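Local coordinates for protein 3-hydroxyisobutyrate dehydrogenase (Salmonella typhimurium, PDB 3G0O) that probably catalyses the oxidation of L-threonate to 2-oxo-tetronate, using NAD(+) in preference to NADP(+), at residues 15-20 / 130-135; 124-129 / 142-147; 192-197 / 288-293. All blocks are in the same frame, centred on the assembly; numbering follows the deposited sequence.

Overall arrangement
Contacts 1 and 2 belong to the N-terminal nucleotide-binding domain, contact 3 to the helical C-terminal domain. The first two are neighbours: strand 122-129, helix 132-136 and strand 140-145 follow one another in the chain, and Met18 CE of contact 1 packs on Val128 CG2 of contact 2 at 3.9 Å. Contact 1 is a surface contact between two helix starts, with a bridging water. Contact 2 is buried sheet core, tied by backbone hydrogen bonds with apolar side chains around them. Contact 3, also buried, is side-chain packing of the C-terminal end on helix 174-202, its nearest atoms about 16 Å from either of the others. All three reach the second subunit.

Contact 1 of 3, residues 15-20 / 130-135; sequences LGSMGM and GGAVKA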
ATOM      1  N   LEU A  15      15.983  -4.564  22.301  1.00 21.69           N
ATOM      2  CA  LEU A  15      14.674  -5.102  22.628  1.00 22.39           C
ATOM      3  C   LEU A  15      13.518  -4.142  22.370  1.00 24.98           C
ATOM      4  O   LEU A  15      12.657  -3.932  23.231  1.00 23.84           O
ATOM      5  CB  LEU A  15      14.663  -5.570  24.087  1.00 22.89           C
ATOM      6  CG  LEU A  15      15.689  -6.674  24.372  1.00 23.96           C
ATOM      7  CD1 LEU A  15      15.713  -6.982  25.865  1.00 24.47           C
ATOM      8  CD2 LEU A  15      15.344  -7.918  23.559  1.00 23.67           C
ATOM      9  N   GLY A  16      13.515  -3.557  21.178  1.00 24.14           N
ATOM     10  CA  GLY A  16      12.437  -2.666  20.797  1.00 24.70           C
ATOM     11  C   GLY A  16      11.278  -3.565  20.411  1.00 24.90           C
ATOM     12  O   GLY A  16      11.263  -4.737  20.783  1.00 25.67           O
ATOM     13  N   SER A  17      10.315  -3.042  19.665  1.00 25.57           N
ATOM     14  CA  SER A  17       9.167  -3.845  19.259  1.00 26.44           C
ATOM     15  C   SER A  17       9.585  -5.090  18.485  1.00 25.90           C
ATOM     16  O   SER A  17       9.113  -6.197  18.767  1.00 26.44           O
ATOM     17  CB  SER A  17       8.213  -3.010  18.405  1.00 28.58           C
ATOM     18  OG  SER A  17       7.608  -1.992  19.180  1.00 33.23           O
HETATM   19  N   MSE A  18      10.472  -4.908  17.514  1.00 23.86           N
HETATM   20  CA  MSE A  18      10.934  -6.020  16.697  1.00 22.69           C
HETATM   21  C   MSE A  18      11.810  -6.972  17.510  1.00 22.96           C
HETATM   22  O   MSE A  18      11.666  -8.188  17.412  1.00 21.21           O
HETATM   23  CB  MSE A  18      11.709  -5.502  15.481  1.00 23.40           C
HETATM   24  CG  MSE A  18      10.872  -4.649  14.517  1.00 24.64           C
HETATM   25 SE   MSE A  18       9.342  -5.586  13.742  1.00 33.56          SE
HETATM   26  CE  MSE A  18      10.245  -6.479  12.281  1.00 27.57           C
ATOM     27  N   GLY A  19      12.703  -6.406  18.316  1.00 22.00           N
ATOM     28  CA  GLY A  19      13.599  -7.207  19.134  1.00 22.68           C
ATOM     29  C   GLY A  19      12.888  -8.075  20.151  1.00 22.95           C
ATOM     30  O   GLY A  19      13.250  -9.237  20.334  1.00 23.09           O
HETATM   31  N   MSE A  20      11.885  -7.516  20.826  1.00 22.66           N
HETATM   32  CA  MSE A  20      11.138  -8.282  21.814  1.00 24.15           C
HETATM   33  C   MSE A  20      10.426  -9.435  21.126  1.00 24.16           C
HETATM   34  O   MSE A  20      10.359 -10.541  21.663  1.00 22.92           O
HETATM   35  CB  MSE A  20      10.121  -7.400  22.545  1.00 27.12           C
HETATM   36  CG  MSE A  20      10.693  -6.629  23.728  1.00 32.89           C
HETATM   37 SE   MSE A  20      11.480  -7.773  25.108  1.00 40.23          SE
HETATM   38  CE  MSE A  20       9.866  -8.552  25.840  1.00 36.45           C
ATOM     39  N   GLY A 130       7.986  -6.605   8.272  1.00 17.94           N
ATOM     40  CA  GLY A 130       6.800  -7.371   8.609  1.00 19.45           C
ATOM     41  C   GLY A 130       5.956  -6.764   9.718  1.00 19.12           C
ATOM     42  O   GLY A 130       4.787  -7.111   9.863  1.00 20.72           O
ATOM     43  N   GLY A 131       6.539  -5.863  10.502  1.00 17.79           N
ATOM     44  CA  GLY A 131       5.790  -5.236  11.578  1.00 18.59           C
ATOM     45  C   GLY A 131       5.940  -5.925  12.926  1.00 19.71           C
ATOM     46  O   GLY A 131       6.304  -7.099  12.992  1.00 19.07           O
ATOM     47  N   ALA A 132       5.649  -5.192  14.000  1.00 20.32           N
ATOM     48  CA  ALA A 132       5.753  -5.712  15.364  1.00 21.88           C
ATOM     49  C   ALA A 132       4.839  -6.907  15.641  1.00 23.33           C
ATOM     50  O   ALA A 132       5.250  -7.869  16.294  1.00 23.61           O
ATOM     51  CB  ALA A 132       5.464  -4.594  16.371  1.00 22.78           C
ATOM     52  N   VAL A 133       3.600  -6.845  15.160  1.00 22.69           N
ATOM     53  CA  VAL A 133       2.655  -7.936  15.380  1.00 24.25           C
ATOM     54  C   VAL A 133       3.211  -9.238  14.818  1.00 24.78           C
ATOM     55  O   VAL A 133       3.246 -10.260  15.508  1.00 24.94           O
ATOM     56  CB  VAL A 133       1.284  -7.638  14.731  1.00 25.00           C
ATOM     57  CG1 VAL A 133       0.380  -8.862  14.827  1.00 25.92           C
ATOM     58  CG2 VAL A 133       0.632  -6.454  15.431  1.00 25.38           C
ATOM     59  N   LYS A 134       3.650  -9.200  13.564  1.00 23.57           N
ATOM     60  CA  LYS A 134       4.215 -10.384  12.932  1.00 23.14           C
ATOM     61  C   LYS A 134       5.443 -10.860  13.702  1.00 22.15           C
ATOM     62  O   LYS A 134       5.626 -12.059  13.922  1.00 21.90           O
ATOM     63  CB  LYS A 134       4.602 -10.085  11.482  1.00 23.62           C
ATOM     64  CG  LYS A 134       3.549 -10.476  10.451  1.00 27.57           C
ATOM     65  CD  LYS A 134       4.119 -10.306   9.047  1.00 30.09           C
ATOM     66  CE  LYS A 134       3.247 -10.935   7.982  1.00 30.69           C
ATOM     67  NZ  LYS A 134       3.875 -10.752   6.639  1.00 32.35           N
ATOM     68  N   ALA A 135       6.276  -9.913  14.124  1.00 20.65           N
ATOM     69  CA  ALA A 135       7.491 -10.235  14.864  1.00 21.87           C
ATOM     70  C   ALA A 135       7.198 -11.017  16.146  1.00 22.45           C
ATOM     71  O   ALA A 135       7.901 -11.973  16.474  1.00 22.25           O
ATOM     72  CB  ALA A 135       8.248  -8.951  15.199  1.00 19.85           C
TER
HETATM   73  O   HOH W   1       7.009  -7.653  18.845  1.00 35.73           O
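Met18, a selenomethionine, sets CG beside its backbone N (chi1 -63°) and then bends at both chi2 (-60°) and chi3 (-84°), a curl that carries SE over to the start of helix 132-136. There SE rests 3.5 Å from Gly131 O. It also packs on a methyl group one turn further on, 3.8 Å from Ala135 CB. Gly131 O is itself engaged in that turn, accepting the bond from Ala135 N at 3.0 Å. Nearer the surface, Ser17 CB meets Ala132 CB at 3.8 Å. Between the two backbones sits a water that donates to both sides: to Ser17 O at 2.6 Å and to Ala132 O at 3.1 Å. Since both carbonyls are acceptors, the water's two hydrogens are what link them.

Gly16 and Gly131 are the N-caps of the two helices, so this is a meeting of helix starts. Gly16 and Gly19 are consistent with the GxGxxG motif of a Rossmann nucleotide site, where a strand turns into a helix. Gly131 N binds a tartrate, probably from the crystallisation liquor, consistent with a place for a substrate carboxylate. Helix 17-28 and helix 132-136 meet beside the beginning of strand 140-145, where Met18 and Ala135 both lean on Met140, while Lys134 packs on His216 of the second subunit.

Contact 2 of 3, residues 124-129 / 142-147; sequences LDAPVS and VMASGS
Ala126 CB rests against two side chains of the facing strand, 3.7 Å from Val142 CG1 and 3.7 Å from Ala144 CB. Leu124 extends this patch, its CG 3.9 Å from Ala144 CB, and Phe151 of helix 148-161 covers both. At the other end Val128 and Val142, a non-hydrogen-bonded pair, lie side by side and point the same way, Val128 CG1 being 3.9 Å from Val142 CG2. On the face turned to helix 174-202, Pro127 CG meets Met143 CG at 3.6 Å. Met143, a selenomethionine, has CG wedged between its own backbone N and carbonyl carbon (chi1 40°), which presses CG to the proline; the chain then runs along strand 122-129 until CE touches Ser129 CB at 3.5 Å. From the helix, Val178 packs against Met143 and Lys179, the predicted active-site residue, against Pro127.

Strands 122-129 and 140-145 form the one antiparallel junction in an otherwise parallel Rossmann-type sheet; strand 97-100 lies beyond 122-129 and the outermost strand 162-169 beyond 140-145. Asp125 and Ser145 form a hydrogen-bonded pair through reciprocal N-H to O bonds. At the proline itself, Met143 N donates to Pro127 O at 3.1 Å in an almost straight bond (172° at the hydrogen).

Further out, Asp125 OD2 comes within 3.3 Å of Ser145 OG, but each is held by other partners. The carboxylate takes Gly173 N on OD2 and Ser176 OG on OD1, while Ser145 OG bonds Thr171 O and Gly175 N. Ser129 OG bonds Ala218 N of the second subunit and a bound tartrate, probably from the crystallisation liquor.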
ATOM      1  N   LEU A 124      25.551 -12.331   8.975  1.00 20.19           N
ATOM      2  CA  LEU A 124      24.469 -12.387   8.006  1.00 18.42           C
ATOM      3  C   LEU A 124      23.893 -10.984   7.859  1.00 17.98           C
ATOM      4  O   LEU A 124      23.443 -10.382   8.835  1.00 18.34           O
ATOM      5  CB  LEU A 124      23.362 -13.342   8.466  1.00 18.48           C
ATOM      6  CG  LEU A 124      22.329 -13.706   7.395  1.00 17.91           C
ATOM      7  CD1 LEU A 124      23.018 -14.504   6.294  1.00 19.96           C
ATOM      8  CD2 LEU A 124      21.192 -14.527   7.998  1.00 19.94           C
ATOM      9  N   ASP A 125      23.944 -10.459   6.643  1.00 16.32           N
ATOM     10  CA  ASP A 125      23.389  -9.144   6.344  1.00 14.49           C
ATOM     11  C   ASP A 125      21.901  -9.453   6.265  1.00 14.75           C
ATOM     12  O   ASP A 125      21.394  -9.821   5.210  1.00 16.10           O
ATOM     13  CB  ASP A 125      23.933  -8.666   4.995  1.00 15.01           C
ATOM     14  CG  ASP A 125      23.327  -7.351   4.548  1.00 13.24           C
ATOM     15  OD1 ASP A 125      22.769  -6.634   5.400  1.00 16.07           O
ATOM     16  OD2 ASP A 125      23.427  -7.034   3.345  1.00 15.89           O
ATOM     17  N   ALA A 126      21.205  -9.302   7.386  1.00 14.52           N
ATOM     18  CA  ALA A 126      19.799  -9.670   7.436  1.00 15.06           C
ATOM     19  C   ALA A 126      18.770  -8.663   7.933  1.00 15.27           C
ATOM     20  O   ALA A 126      18.116  -8.892   8.955  1.00 13.47           O
ATOM     21  CB  ALA A 126      19.664 -10.964   8.244  1.00 14.73           C
ATOM     22  N   PRO A 127      18.598  -7.540   7.222  1.00 13.32           N
ATOM     23  CA  PRO A 127      17.597  -6.575   7.687  1.00 14.54           C
ATOM     24  C   PRO A 127      16.218  -7.240   7.628  1.00 13.16           C
ATOM     25  O   PRO A 127      15.997  -8.154   6.830  1.00 13.15           O
ATOM     26  CB  PRO A 127      17.749  -5.412   6.698  1.00 11.81           C
ATOM     27  CG  PRO A 127      18.301  -6.070   5.462  1.00 13.66           C
ATOM     28  CD  PRO A 127      19.296  -7.050   6.025  1.00 15.04           C
ATOM     29  N   VAL A 128      15.295  -6.789   8.470  1.00 13.02           N
ATOM     30  CA  VAL A 128      13.964  -7.389   8.512  1.00 13.03           C
ATOM     31  C   VAL A 128      12.796  -6.424   8.333  1.00 16.18           C
ATOM     32  O   VAL A 128      12.961  -5.203   8.338  1.00 17.37           O
ATOM     33  CB  VAL A 128      13.739  -8.120   9.852  1.00 13.40           C
ATOM     34  CG1 VAL A 128      14.751  -9.239  10.011  1.00 14.22           C
ATOM     35  CG2 VAL A 128      13.858  -7.129  11.004  1.00 15.08           C
ATOM     36  N   SER A 129      11.608  -7.005   8.185  1.00 14.77           N
ATOM     37  CA  SER A 129      10.378  -6.246   8.044  1.00 16.95           C
ATOM     38  C   SER A 129       9.195  -7.132   8.427  1.00 16.80           C
ATOM     39  O   SER A 129       9.381  -8.270   8.868  1.00 17.16           O
ATOM     40  CB  SER A 129      10.205  -5.735   6.611  1.00 14.90           C
ATOM     41  OG  SER A 129       9.059  -4.900   6.524  1.00 16.65           O
ATOM     42  N   VAL A 142      12.633 -11.700   6.219  1.00 15.59           N
ATOM     43  CA  VAL A 142      14.053 -11.394   6.239  1.00 15.75           C
ATOM     44  C   VAL A 142      14.616 -11.312   4.830  1.00 17.84           C
ATOM     45  O   VAL A 142      14.357 -12.178   3.998  1.00 19.62           O
ATOM     46  CB  VAL A 142      14.844 -12.468   7.023  1.00 16.46           C
ATOM     47  CG1 VAL A 142      16.287 -12.020   7.220  1.00 14.54           C
ATOM     48  CG2 VAL A 142      14.172 -12.731   8.366  1.00 17.58           C
HETATM   49  N   MSE A 143      15.363 -10.245   4.565  1.00 17.22           N
HETATM   50  CA  MSE A 143      16.011 -10.059   3.275  1.00 18.57           C
HETATM   51  C   MSE A 143      17.493 -10.175   3.608  1.00 16.64           C
HETATM   52  O   MSE A 143      18.156  -9.200   3.965  1.00 16.85           O
HETATM   53  CB  MSE A 143      15.647  -8.694   2.671  1.00 20.92           C
HETATM   54  CG  MSE A 143      15.582  -7.532   3.643  1.00 26.15           C
HETATM   55 SE   MSE A 143      14.094  -6.325   3.218  1.00 32.82          SE
HETATM   56  CE  MSE A 143      12.899  -6.883   4.630  1.00 30.99           C
ATOM     57  N   ALA A 144      18.005 -11.395   3.493  1.00 17.40           N
ATOM     58  CA  ALA A 144      19.381 -11.677   3.861  1.00 17.18           C
ATOM     59  C   ALA A 144      20.335 -12.109   2.768  1.00 17.13           C
ATOM     60  O   ALA A 144      19.942 -12.697   1.763  1.00 17.62           O
ATOM     61  CB  ALA A 144      19.387 -12.725   4.975  1.00 17.79           C
ATOM     62  N   SER A 145      21.608 -11.810   2.996  1.00 18.10           N
ATOM     63  CA  SER A 145      22.670 -12.192   2.083  1.00 19.40           C
ATOM     64  C   SER A 145      23.888 -12.511   2.948  1.00 19.79           C
ATOM     65  O   SER A 145      24.131 -11.854   3.963  1.00 19.42           O
ATOM     66  CB  SER A 145      22.986 -11.060   1.097  1.00 18.25           C
ATOM     67  OG  SER A 145      23.506  -9.921   1.754  1.00 18.68           O
ATOM     68  N   GLY A 146      24.642 -13.529   2.549  1.00 19.34           N
ATOM     69  CA  GLY A 146      25.810 -13.920   3.316  1.00 19.83           C
ATOM     70  C   GLY A 146      26.209 -15.347   2.999  1.00 19.93           C
ATOM     71  O   GLY A 146      25.529 -16.031   2.233  1.00 19.63           O
ATOM     72  N   SER A 147      27.302 -15.796   3.612  1.00 20.17           N
ATOM     73  CA  SER A 147      27.844 -17.135   3.391  1.00 21.41           C
ATOM     74  C   SER A 147      26.953 -18.283   3.839  1.00 21.21           C
ATOM     75  O   SER A 147      26.021 -18.111   4.625  1.00 21.10           O
ATOM     76  CB  SER A 147      29.193 -17.269   4.095  1.00 20.28           C
ATOM     77  OG  SER A 147      29.009 -17.266   5.500  1.00 20.06           O
TER

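Contact 3 of 3, residues 192-197 / 288-293; sequences AAAEAM and AVIKIF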
ATOM      1  N   ALA A 192       2.446   9.582   1.627  1.00 11.99           N
ATOM      2  CA  ALA A 192       1.294   9.650   0.737  1.00 12.95           C
ATOM      3  C   ALA A 192       0.009   9.505   1.549  1.00 13.09           C
ATOM      4  O   ALA A 192      -0.972  10.197   1.294  1.00 10.29           O
ATOM      5  CB  ALA A 192       1.379   8.555  -0.332  1.00 11.77           C
ATOM      6  N   ALA A 193       0.022   8.612   2.535  1.00 12.45           N
ATOM      7  CA  ALA A 193      -1.155   8.418   3.377  1.00 10.84           C
ATOM      8  C   ALA A 193      -1.473   9.737   4.077  1.00 13.52           C
ATOM      9  O   ALA A 193      -2.623  10.185   4.095  1.00 12.23           O
ATOM     10  CB  ALA A 193      -0.893   7.319   4.412  1.00 11.31           C
ATOM     11  N   ALA A 194      -0.440  10.363   4.639  1.00 11.80           N
ATOM     12  CA  ALA A 194      -0.607  11.627   5.343  1.00 11.63           C
ATOM     13  C   ALA A 194      -1.154  12.705   4.421  1.00 12.02           C
ATOM     14  O   ALA A 194      -2.048  13.462   4.797  1.00 11.13           O
ATOM     15  CB  ALA A 194       0.719  12.079   5.935  1.00 10.69           C
ATOM     16  N   GLU A 195      -0.611  12.778   3.211  1.00 11.82           N
ATOM     17  CA  GLU A 195      -1.060  13.773   2.250  1.00 13.14           C
ATOM     18  C   GLU A 195      -2.543  13.588   1.948  1.00 13.29           C
ATOM     19  O   GLU A 195      -3.309  14.554   1.950  1.00 14.50           O
ATOM     20  CB  GLU A 195      -0.237  13.667   0.961  1.00 11.72           C
ATOM     21  CG  GLU A 195      -0.595  14.694  -0.104  1.00 13.27           C
ATOM     22  CD  GLU A 195       0.419  14.718  -1.228  1.00 15.13           C
ATOM     23  OE1 GLU A 195       1.620  14.918  -0.938  1.00 15.12           O
ATOM     24  OE2 GLU A 195       0.021  14.535  -2.395  1.00 16.18           O
ATOM     25  N   ALA A 196      -2.949  12.345   1.712  1.00 13.87           N
ATOM     26  CA  ALA A 196      -4.344  12.042   1.400  1.00 15.15           C
ATOM     27  C   ALA A 196      -5.302  12.333   2.556  1.00 14.39           C
ATOM     28  O   ALA A 196      -6.399  12.850   2.344  1.00 13.20           O
ATOM     29  CB  ALA A 196      -4.473  10.588   0.973  1.00 13.09           C
HETATM   30  N   MSE A 197      -4.890  12.011   3.778  1.00 13.42           N
HETATM   31  CA  MSE A 197      -5.752  12.252   4.934  1.00 14.43           C
HETATM   32  C   MSE A 197      -5.855  13.739   5.252  1.00 13.44           C
HETATM   33  O   MSE A 197      -6.906  14.212   5.657  1.00 14.02           O
HETATM   34  CB  MSE A 197      -5.249  11.474   6.156  1.00 13.45           C
HETATM   35  CG  MSE A 197      -5.431   9.968   6.029  1.00 14.93           C
HETATM   36 SE   MSE A 197      -7.320   9.425   5.966  1.00 27.50          SE
HETATM   37  CE  MSE A 197      -7.494   8.843   7.797  1.00 22.86           C
ATOM     38  N   ALA A 288       3.314  11.693  12.111  1.00 13.71           N
ATOM     39  CA  ALA A 288       3.262  13.130  12.385  1.00 14.12           C
ATOM     40  C   ALA A 288       3.719  13.955  11.185  1.00 14.95           C
ATOM     41  O   ALA A 288       3.637  15.187  11.205  1.00 15.51           O
ATOM     42  CB  ALA A 288       4.106  13.475  13.611  1.00 13.98           C
ATOM     43  N   VAL A 289       4.202  13.287  10.143  1.00 13.00           N
ATOM     44  CA  VAL A 289       4.619  14.000   8.943  1.00 13.83           C
ATOM     45  C   VAL A 289       3.393  14.745   8.396  1.00 14.52           C
ATOM     46  O   VAL A 289       3.517  15.742   7.680  1.00 16.15           O
ATOM     47  CB  VAL A 289       5.159  13.026   7.861  1.00 12.77           C
ATOM     48  CG1 VAL A 289       4.061  12.063   7.420  1.00 14.22           C
ATOM     49  CG2 VAL A 289       5.697  13.816   6.673  1.00 15.52           C
ATOM     50  N   ILE A 290       2.204  14.260   8.752  1.00 13.79           N
ATOM     51  CA  ILE A 290       0.963  14.882   8.307  1.00 12.83           C
ATOM     52  C   ILE A 290       0.848  16.317   8.840  1.00 14.36           C
ATOM     53  O   ILE A 290       0.131  17.146   8.281  1.00 13.96           O
ATOM     54  CB  ILE A 290      -0.272  14.066   8.784  1.00 13.89           C
ATOM     55  CG1 ILE A 290      -1.524  14.544   8.045  1.00 13.94           C
ATOM     56  CG2 ILE A 290      -0.468  14.235  10.293  1.00 15.81           C
ATOM     57  CD1 ILE A 290      -2.760  13.687   8.296  1.00 13.74           C
ATOM     58  N   LYS A 291       1.569  16.614   9.916  1.00 14.57           N
ATOM     59  CA  LYS A 291       1.514  17.943  10.511  1.00 16.63           C
ATOM     60  C   LYS A 291       2.113  19.065   9.660  1.00 16.22           C
ATOM     61  O   LYS A 291       1.874  20.243   9.933  1.00 16.53           O
ATOM     62  CB  LYS A 291       2.169  17.918  11.896  1.00 16.61           C
ATOM     63  CG  LYS A 291       1.388  17.075  12.897  1.00 18.12           C
ATOM     64  CD  LYS A 291       2.020  17.086  14.280  1.00 17.83           C
ATOM     65  CE  LYS A 291       1.164  16.305  15.273  1.00 20.18           C
ATOM     66  NZ  LYS A 291       1.732  16.324  16.650  1.00 18.89           N
ATOM     67  N   ILE A 292       2.884  18.724   8.629  1.00 15.15           N
ATOM     68  CA  ILE A 292       3.459  19.769   7.781  1.00 15.67           C
ATOM     69  C   ILE A 292       2.362  20.453   6.964  1.00 15.90           C
ATOM     70  O   ILE A 292       2.569  21.521   6.387  1.00 14.70           O
ATOM     71  CB  ILE A 292       4.535  19.209   6.819  1.00 15.72           C
ATOM     72  CG1 ILE A 292       3.908  18.229   5.827  1.00 15.81           C
ATOM     73  CG2 ILE A 292       5.637  18.529   7.622  1.00 16.46           C
ATOM     74  CD1 ILE A 292       4.894  17.709   4.787  1.00 17.63           C
ATOM     75  N   PHE A 293       1.189  19.830   6.936  1.00 15.90           N
ATOM     76  CA  PHE A 293       0.044  20.349   6.199  1.00 18.06           C
ATOM     77  C   PHE A 293      -0.781  21.300   7.061  1.00 20.32           C
ATOM     78  O   PHE A 293      -1.420  22.209   6.494  1.00 23.40           O
ATOM     79  CB  PHE A 293      -0.826  19.186   5.704  1.00 16.67           C
ATOM     80  CG  PHE A 293      -0.181  18.375   4.612  1.00 15.09           C
ATOM     81  CD1 PHE A 293      -0.130  18.861   3.306  1.00 15.31           C
ATOM     82  CD2 PHE A 293       0.409  17.147   4.891  1.00 14.09           C
ATOM     83  CE1 PHE A 293       0.499  18.129   2.289  1.00 14.45           C
ATOM     84  CE2 PHE A 293       1.038  16.408   3.886  1.00 12.46           C
ATOM     85  CZ  PHE A 293       1.085  16.906   2.583  1.00 14.82           C
TER
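This is apolar packing inside the C-terminal helical domain: Ala194, Glu195 and Met197, on the long helix 174-202, receive Val289 and Ile290 of a 3-10 segment and Phe293, the last modelled residue. It lies away from the active site. The closest backbone approach is at Ala194 and Ile290, where small meets branched. Ala194 CB touches Ile290 CB at 3.6 Å and Val289 CG1 at 3.7 Å, so the methyl is seated between two neighbouring side chains of the 3-10 turn. Ile290 is extended through both torsions (chi1 -167°, chi2 172°), and this runs its outer branch along the helix: CG1 passes 3.5 Å from Ala194 O and CD1 ends 4.0 Å from Met197 CB. Beyond that point Met197, a selenomethionine, turns away among Phe224, Met228 and residues of helix 207-214.

On the next turn of the tail, Phe293 lays the CE2-CZ side of its ring obliquely against the helix backbone, with CE2 3.7 Å from Glu195 CA. The ring also crosses the aliphatic part of the glutamate, CZ lying 3.9 Å from Glu195 CB, and the ring and carboxylate planes stand 72° apart. Val289 and Phe293 pack in turn on Phe273 and Met272 of helix 264-281.

Among the residues that touch, Glu195 alone is charged, and both its oxygens are used elsewhere: in the second subunit, Leu265 N donates to OE1 and Ala266 N to OE2, at the start of that subunit's helix 264-281. Such a helix end would be expected to stabilise the negative charge. Phe293 likewise meets Phe261 of the second subunit. Dispersion and close fit therefore hold the tail to the helix within the chain, while the buried carboxylate spends its hydrogen bonds on the dimer.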